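Local coordinates for N-acetylmuramoyl-L-alanine amidase (PDB 7AGM), which probably cleaves, with a bound zinc ion, the amide bond between N-acetylmuramic acid and L-alanine in cell-wall peptidoglycan, at residues A[29-37]-A[165-173]; A[115-123]-A[177-185]. All blocks are in the same frame, centred on the assembly; numbering follows the deposited sequence.

Contact 1: residues A[29-37]-A[165-173]; sequences VPTGRGGTK and RSDIAGLNL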
# COMPACT_ATOMS: atom_id res chain seq x y z
N VAL A 29 1.87 13.30 -14.87
CA VAL A 29 2.24 11.95 -15.31
C VAL A 29 0.96 11.20 -15.65
O VAL A 29 -0.10 11.52 -15.10
CB VAL A 29 3.09 11.22 -14.26
CG1 VAL A 29 4.32 12.04 -13.87
CG2 VAL A 29 2.25 10.88 -13.03
N PRO A 30 1.01 10.20 -16.53
CA PRO A 30 -0.23 9.51 -16.93
C PRO A 30 -0.84 8.71 -15.79
O PRO A 30 -0.14 8.17 -14.93
CB PRO A 30 0.23 8.58 -18.06
CG PRO A 30 1.68 8.39 -17.83
CD PRO A 30 2.18 9.68 -17.25
N THR A 31 -2.17 8.64 -15.80
CA THR A 31 -2.93 7.90 -14.81
C THR A 31 -3.25 6.47 -15.23
O THR A 31 -3.62 5.66 -14.38
CB THR A 31 -4.28 8.58 -14.57
OG1 THR A 31 -5.05 8.54 -15.79
CG2 THR A 31 -4.08 10.02 -14.15
N GLY A 32 -3.14 6.17 -16.53
CA GLY A 32 -3.54 4.88 -17.04
C GLY A 32 -4.95 4.83 -17.59
O GLY A 32 -5.33 3.81 -18.19
N ARG A 33 -5.73 5.89 -17.41
CA ARG A 33 -7.08 5.96 -17.96
C ARG A 33 -7.27 7.19 -18.84
O ARG A 33 -8.39 7.68 -19.00
CB ARG A 33 -8.14 5.86 -16.87
CG ARG A 33 -8.04 4.57 -16.08
CD ARG A 33 -9.16 4.46 -15.07
NE ARG A 33 -8.90 3.40 -14.10
CZ ARG A 33 -9.39 2.17 -14.16
NH1 ARG A 33 -10.19 1.81 -15.15
NH2 ARG A 33 -9.07 1.29 -13.21
N GLY A 34 -6.19 7.70 -19.41
CA GLY A 34 -6.26 8.78 -20.38
C GLY A 34 -6.04 10.17 -19.82
O GLY A 34 -6.02 11.13 -20.60
N GLY A 35 -5.88 10.31 -18.51
CA GLY A 35 -5.64 11.59 -17.89
C GLY A 35 -4.23 11.68 -17.32
O GLY A 35 -3.36 10.85 -17.58
N THR A 36 -4.02 12.74 -16.55
CA THR A 36 -2.76 12.92 -15.84
C THR A 36 -3.06 13.36 -14.41
O THR A 36 -4.17 13.77 -14.08
CB THR A 36 -1.83 13.94 -16.52
OG1 THR A 36 -2.41 15.25 -16.43
CG2 THR A 36 -1.61 13.59 -17.97
N LYS A 37 -2.03 13.26 -13.57
CA LYS A 37 -2.09 13.79 -12.22
C LYS A 37 -0.67 14.14 -11.78
O LYS A 37 0.30 13.88 -12.50
CB LYS A 37 -2.80 12.83 -11.24
CG LYS A 37 -2.10 11.50 -11.04
CD LYS A 37 -3.02 10.51 -10.33
CE LYS A 37 -3.53 11.06 -9.00
NZ LYS A 37 -4.31 10.04 -8.24
N ARG A 165 -11.39 1.29 -6.90
CA ARG A 165 -11.02 2.66 -7.25
C ARG A 165 -10.46 2.71 -8.66
O ARG A 165 -9.76 1.79 -9.10
CB ARG A 165 -9.96 3.19 -6.29
CG ARG A 165 -10.45 3.36 -4.86
CD ARG A 165 -11.30 4.61 -4.72
NE ARG A 165 -10.47 5.81 -4.77
CZ ARG A 165 -9.91 6.36 -3.70
NH1 ARG A 165 -10.10 5.83 -2.49
NH2 ARG A 165 -9.16 7.45 -3.83
N SER A 166 -10.76 3.81 -9.36
CA SER A 166 -10.26 4.03 -10.71
C SER A 166 -9.23 5.15 -10.81
O SER A 166 -8.67 5.37 -11.88
CB SER A 166 -11.41 4.31 -11.69
OG SER A 166 -12.05 5.55 -11.41
N ASP A 167 -8.97 5.87 -9.71
CA ASP A 167 -8.19 7.10 -9.76
C ASP A 167 -6.76 6.96 -9.26
O ASP A 167 -6.06 7.97 -9.16
CB ASP A 167 -8.90 8.21 -8.97
CG ASP A 167 -9.10 7.85 -7.50
OD1 ASP A 167 -9.51 6.71 -7.20
OD2 ASP A 167 -8.86 8.71 -6.63
N ILE A 168 -6.29 5.74 -8.94
CA ILE A 168 -4.95 5.53 -8.40
C ILE A 168 -4.05 5.07 -9.54
O ILE A 168 -4.20 3.95 -10.04
CB ILE A 168 -4.94 4.51 -7.25
CG1 ILE A 168 -5.95 4.86 -6.15
CG2 ILE A 168 -3.51 4.35 -6.69
CD1 ILE A 168 -5.75 6.24 -5.55
N ALA A 169 -3.08 5.92 -9.93
CA ALA A 169 -2.21 5.59 -11.06
C ALA A 169 -1.45 4.29 -10.84
O ALA A 169 -1.31 3.48 -11.75
CB ALA A 169 -1.25 6.75 -11.34
N GLY A 170 -0.93 4.08 -9.62
CA GLY A 170 -0.16 2.87 -9.37
C GLY A 170 -0.96 1.60 -9.54
O GLY A 170 -0.44 0.58 -9.99
N LEU A 171 -2.25 1.64 -9.18
CA LEU A 171 -3.14 0.50 -9.40
C LEU A 171 -3.55 0.38 -10.86
O LEU A 171 -3.52 -0.72 -11.43
CB LEU A 171 -4.38 0.64 -8.50
CG LEU A 171 -4.11 0.46 -7.00
CD1 LEU A 171 -5.37 0.77 -6.22
CD2 LEU A 171 -3.61 -0.94 -6.66
N ASN A 172 -3.90 1.50 -11.50
CA ASN A 172 -4.33 1.45 -12.89
C ASN A 172 -3.24 0.88 -13.79
O ASN A 172 -3.52 0.17 -14.76
CB ASN A 172 -4.68 2.84 -13.39
CG ASN A 172 -5.86 3.45 -12.69
OD1 ASN A 172 -6.69 2.75 -12.11
ND2 ASN A 172 -5.97 4.77 -12.77
N LEU A 173 -1.99 1.21 -13.49
CA LEU A 173 -0.90 0.88 -14.40
C LEU A 173 -0.27 -0.48 -14.12
O LEU A 173 0.54 -0.95 -14.94
CB LEU A 173 0.17 1.98 -14.37
CG LEU A 173 -0.26 3.35 -14.92
CD1 LEU A 173 0.70 4.46 -14.50
CD2 LEU A 173 -0.38 3.29 -16.45
O HOH W 1 -2.11 8.24 -7.92

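Contact 2: residues A[115-123]-A[177-185]; sequences GRGFHVLYS and PSVLVECGN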
# COMPACT_ATOMS: atom_id res chain seq x y z
N GLY A 115 -13.66 8.83 12.32
CA GLY A 115 -13.60 7.59 11.57
C GLY A 115 -12.21 6.98 11.66
O GLY A 115 -11.21 7.69 11.60
N ARG A 116 -12.16 5.66 11.82
CA ARG A 116 -10.90 4.96 11.92
C ARG A 116 -10.98 3.65 11.16
O ARG A 116 -12.06 3.22 10.72
CB ARG A 116 -10.50 4.69 13.37
CG ARG A 116 -11.26 3.53 14.02
CD ARG A 116 -10.56 3.03 15.29
NE ARG A 116 -9.24 2.49 15.00
CZ ARG A 116 -8.71 1.42 15.59
NH1 ARG A 116 -9.38 0.74 16.50
NH2 ARG A 116 -7.49 1.02 15.25
N GLY A 117 -9.83 3.01 10.99
CA GLY A 117 -9.77 1.69 10.40
C GLY A 117 -9.14 1.70 9.02
O GLY A 117 -8.77 2.75 8.47
N PHE A 118 -9.00 0.50 8.47
CA PHE A 118 -8.27 0.28 7.22
C PHE A 118 -9.21 0.19 6.02
O PHE A 118 -10.39 -0.15 6.14
CB PHE A 118 -7.43 -1.01 7.30
CG PHE A 118 -8.26 -2.28 7.19
CD1 PHE A 118 -8.61 -2.80 5.95
CD2 PHE A 118 -8.70 -2.93 8.33
CE1 PHE A 118 -9.39 -3.94 5.85
CE2 PHE A 118 -9.48 -4.08 8.24
CZ PHE A 118 -9.83 -4.59 6.99
N HIS A 119 -8.66 0.47 4.84
CA HIS A 119 -9.33 0.05 3.61
C HIS A 119 -8.30 -0.37 2.57
O HIS A 119 -7.17 0.15 2.54
CB HIS A 119 -10.42 1.05 3.11
CG HIS A 119 -9.91 2.41 2.74
ND1 HIS A 119 -9.38 3.29 3.66
CD2 HIS A 119 -9.94 3.07 1.56
CE1 HIS A 119 -9.06 4.42 3.05
NE2 HIS A 119 -9.39 4.32 1.78
N VAL A 120 -8.69 -1.35 1.76
CA VAL A 120 -7.83 -1.94 0.74
C VAL A 120 -8.37 -1.54 -0.61
O VAL A 120 -9.51 -1.87 -0.96
CB VAL A 120 -7.74 -3.48 0.87
CG1 VAL A 120 -6.82 -4.05 -0.22
CG2 VAL A 120 -7.25 -3.88 2.26
N LEU A 121 -7.55 -0.81 -1.38
CA LEU A 121 -7.93 -0.31 -2.69
C LEU A 121 -7.44 -1.25 -3.78
O LEU A 121 -6.34 -1.82 -3.69
CB LEU A 121 -7.32 1.08 -2.94
CG LEU A 121 -7.82 2.28 -2.14
CD1 LEU A 121 -7.54 2.18 -0.63
CD2 LEU A 121 -7.20 3.55 -2.72
N TYR A 122 -8.25 -1.39 -4.83
CA TYR A 122 -7.84 -2.17 -5.98
C TYR A 122 -8.43 -1.54 -7.24
O TYR A 122 -9.48 -0.89 -7.19
CB TYR A 122 -8.24 -3.65 -5.85
CG TYR A 122 -9.72 -3.89 -5.69
CD1 TYR A 122 -10.35 -3.77 -4.46
CD2 TYR A 122 -10.50 -4.26 -6.79
CE1 TYR A 122 -11.71 -4.00 -4.32
CE2 TYR A 122 -11.85 -4.50 -6.67
CZ TYR A 122 -12.46 -4.37 -5.44
OH TYR A 122 -13.82 -4.61 -5.36
N SER A 123 -7.75 -1.74 -8.36
CA SER A 123 -8.16 -1.12 -9.61
C SER A 123 -9.51 -1.66 -10.07
O SER A 123 -9.69 -2.87 -10.22
CB SER A 123 -7.12 -1.38 -10.70
OG SER A 123 -7.51 -0.73 -11.90
N PRO A 177 -0.42 -8.68 -9.93
CA PRO A 177 -1.38 -8.50 -8.83
C PRO A 177 -0.94 -7.38 -7.89
O PRO A 177 0.23 -7.32 -7.49
CB PRO A 177 -1.37 -9.86 -8.12
CG PRO A 177 -1.00 -10.82 -9.20
CD PRO A 177 0.00 -10.08 -10.05
N SER A 178 -1.87 -6.49 -7.54
CA SER A 178 -1.50 -5.25 -6.86
C SER A 178 -2.66 -4.72 -6.04
O SER A 178 -3.80 -4.67 -6.52
CB SER A 178 -1.06 -4.21 -7.89
OG SER A 178 -0.58 -3.03 -7.27
N VAL A 179 -2.37 -4.34 -4.79
CA VAL A 179 -3.36 -3.71 -3.92
C VAL A 179 -2.67 -2.57 -3.19
O VAL A 179 -1.44 -2.52 -3.09
CB VAL A 179 -4.00 -4.68 -2.89
CG1 VAL A 179 -4.75 -5.83 -3.61
CG2 VAL A 179 -2.95 -5.21 -1.91
N LEU A 180 -3.47 -1.63 -2.70
CA LEU A 180 -2.98 -0.50 -1.92
C LEU A 180 -3.69 -0.53 -0.58
O LEU A 180 -4.92 -0.52 -0.52
CB LEU A 180 -3.22 0.82 -2.67
CG LEU A 180 -2.64 2.10 -2.04
CD1 LEU A 180 -2.52 3.20 -3.08
CD2 LEU A 180 -3.45 2.61 -0.85
N VAL A 181 -2.91 -0.60 0.51
CA VAL A 181 -3.47 -0.68 1.85
C VAL A 181 -3.40 0.71 2.48
O VAL A 181 -2.30 1.24 2.71
CB VAL A 181 -2.73 -1.71 2.72
CG1 VAL A 181 -3.30 -1.71 4.14
CG2 VAL A 181 -2.78 -3.10 2.10
N GLU A 182 -4.56 1.31 2.75
CA GLU A 182 -4.66 2.48 3.62
C GLU A 182 -4.85 1.94 5.04
O GLU A 182 -5.91 1.41 5.37
CB GLU A 182 -5.82 3.38 3.20
CG GLU A 182 -5.62 4.14 1.89
CD GLU A 182 -4.72 5.35 2.03
OE1 GLU A 182 -4.22 5.59 3.15
OE2 GLU A 182 -4.52 6.07 1.02
N CYS A 183 -3.80 2.06 5.86
CA CYS A 183 -3.78 1.37 7.15
C CYS A 183 -4.76 1.97 8.14
O CYS A 183 -5.30 1.24 8.99
CB CYS A 183 -2.37 1.40 7.74
SG CYS A 183 -1.18 0.44 6.79
N GLY A 184 -5.00 3.27 8.06
CA GLY A 184 -5.84 3.95 9.03
C GLY A 184 -5.92 5.42 8.70
O GLY A 184 -5.38 5.88 7.69
N ASN A 185 -6.59 6.15 9.58
CA ASN A 185 -6.82 7.59 9.42
C ASN A 185 -5.86 8.33 10.35
O ASN A 185 -6.00 8.26 11.58
CB ASN A 185 -8.27 7.90 9.77
CG ASN A 185 -8.60 9.38 9.67
OD1 ASN A 185 -7.79 10.18 9.20
ND2 ASN A 185 -9.81 9.75 10.10
O HOH W 2 -5.59 -3.66 -8.35

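Contact 1: residues A[29-37]-A[165-173]
Thr31 and Ala169 bring the backbones closest, 4.5 Å between their CA atoms, where the turn between strands 28-30 and 36-38 lies against the start of helix 169-173. Asn172 reaches out from this helix with its amide. Its ND2 donates to Thr31 O at 3.0 Å, with the acceptor in the amide plane. The same ND2 also donates to Ser166 O, so both of its hydrogens are used, and the two acceptors fix the rotation of the group. Asn172 OD1 receives Arg33 NH2 at 3.0 Å; the donor stands above the carbonyl plane. Arg33 NE adds weak bonds to Asn172 OD1 and Ser166 O. The guanidinium and amide planes are nearly perpendicular, 87° apart, and Ser166 CB lies over one guanidinium face. Arg33 NH2 also donates to Pro125 O, outside the two segments. Lys37, its chain bent at chi3 (-56°), gives NZ to Asp167 O at 2.9 Å. A water links the same NZ to Ala169 N. Leu173 CD2 lies against Gly32 CA at 3.6 Å, and Ala169 CB faces Pro30 O and Thr31 O. Gly32 has a positive phi of 94°. An ST turn, with Arg33 N bonded to Thr31 OG1, shapes the hairpin turn. Arg33 and Lys37 thus hold neutral oxygens, and the polar grip rests on backbone carbonyls and one amide, not on salt bridges across it.

Contact 2: residues A[115-123]-A[177-185]
His119 has CG between its backbone N and carbonyl carbon (chi1 63°), and Glu182 is bent at chi2 (-78°). These torsions lay the two side chains side by side, pointing the same way. Glu182 CB sits over a face of the imidazole, 3.8 Å from the ring centroid, in a CH-pi contact. Ring and carboxylate planes are only 14° apart. Next along the same face, Leu121 CD1 packs on Glu182 CG at 3.7 Å and also touches Leu180 CD2. Val120 CG1 meets Val179 CB on the other face, which helix 134-148 covers. Strands 119-123 and 178-185 are antiparallel neighbours in the mixed sheet of this zinc-dependent amidase of the Amidase_3 family. His119 with Glu182 and Leu121 with Leu180 are hydrogen-bonded pairs; Val120 with Val181 is the non-hydrogen-bonded pair between them. The bond from Leu121 N to Leu180 O is 2.8 Å long and nearly straight. A water accepts from Ser123 N and donates to Ser178 O, bridging the strands beyond the Leu121-Leu180 pair. Toward Gly117 the regular pairing gives way, and Gly184 CA makes a CA-H...O contact to Gly117 O at 3.2 Å. Asn185 ND2 donates to Gly115 O at 2.9 Å, which ties the loop before strand 119-123 to the strand end. The Glu182 side chain comes within about 4 Å of the zinc ion held by His17, Glu52 and His107, and touches His107.

Contact 2 is buried in the central sheet, while contact 1 is a surface contact; their centres are about 17 Å apart. Their segments alternate along the chain, and helix 169-173 of contact 1 is followed by strand 178-185 of contact 2. They meet at the edge of the sheet, where Arg165 of strand 162-165 probably bonds through its N to Tyr122 O at 2.9 Å. Ile168 and Leu171 also pack on Leu121 and Leu180. The chemistry differs with place. Contact 2 rests mainly on backbone pairing, with apolar side chains and the His119-Glu182 packing on its faces. Contact 1 joins a small hairpin to a short helix largely through polar side chains. The zinc site lies next to contact 2 and farther from contact 1.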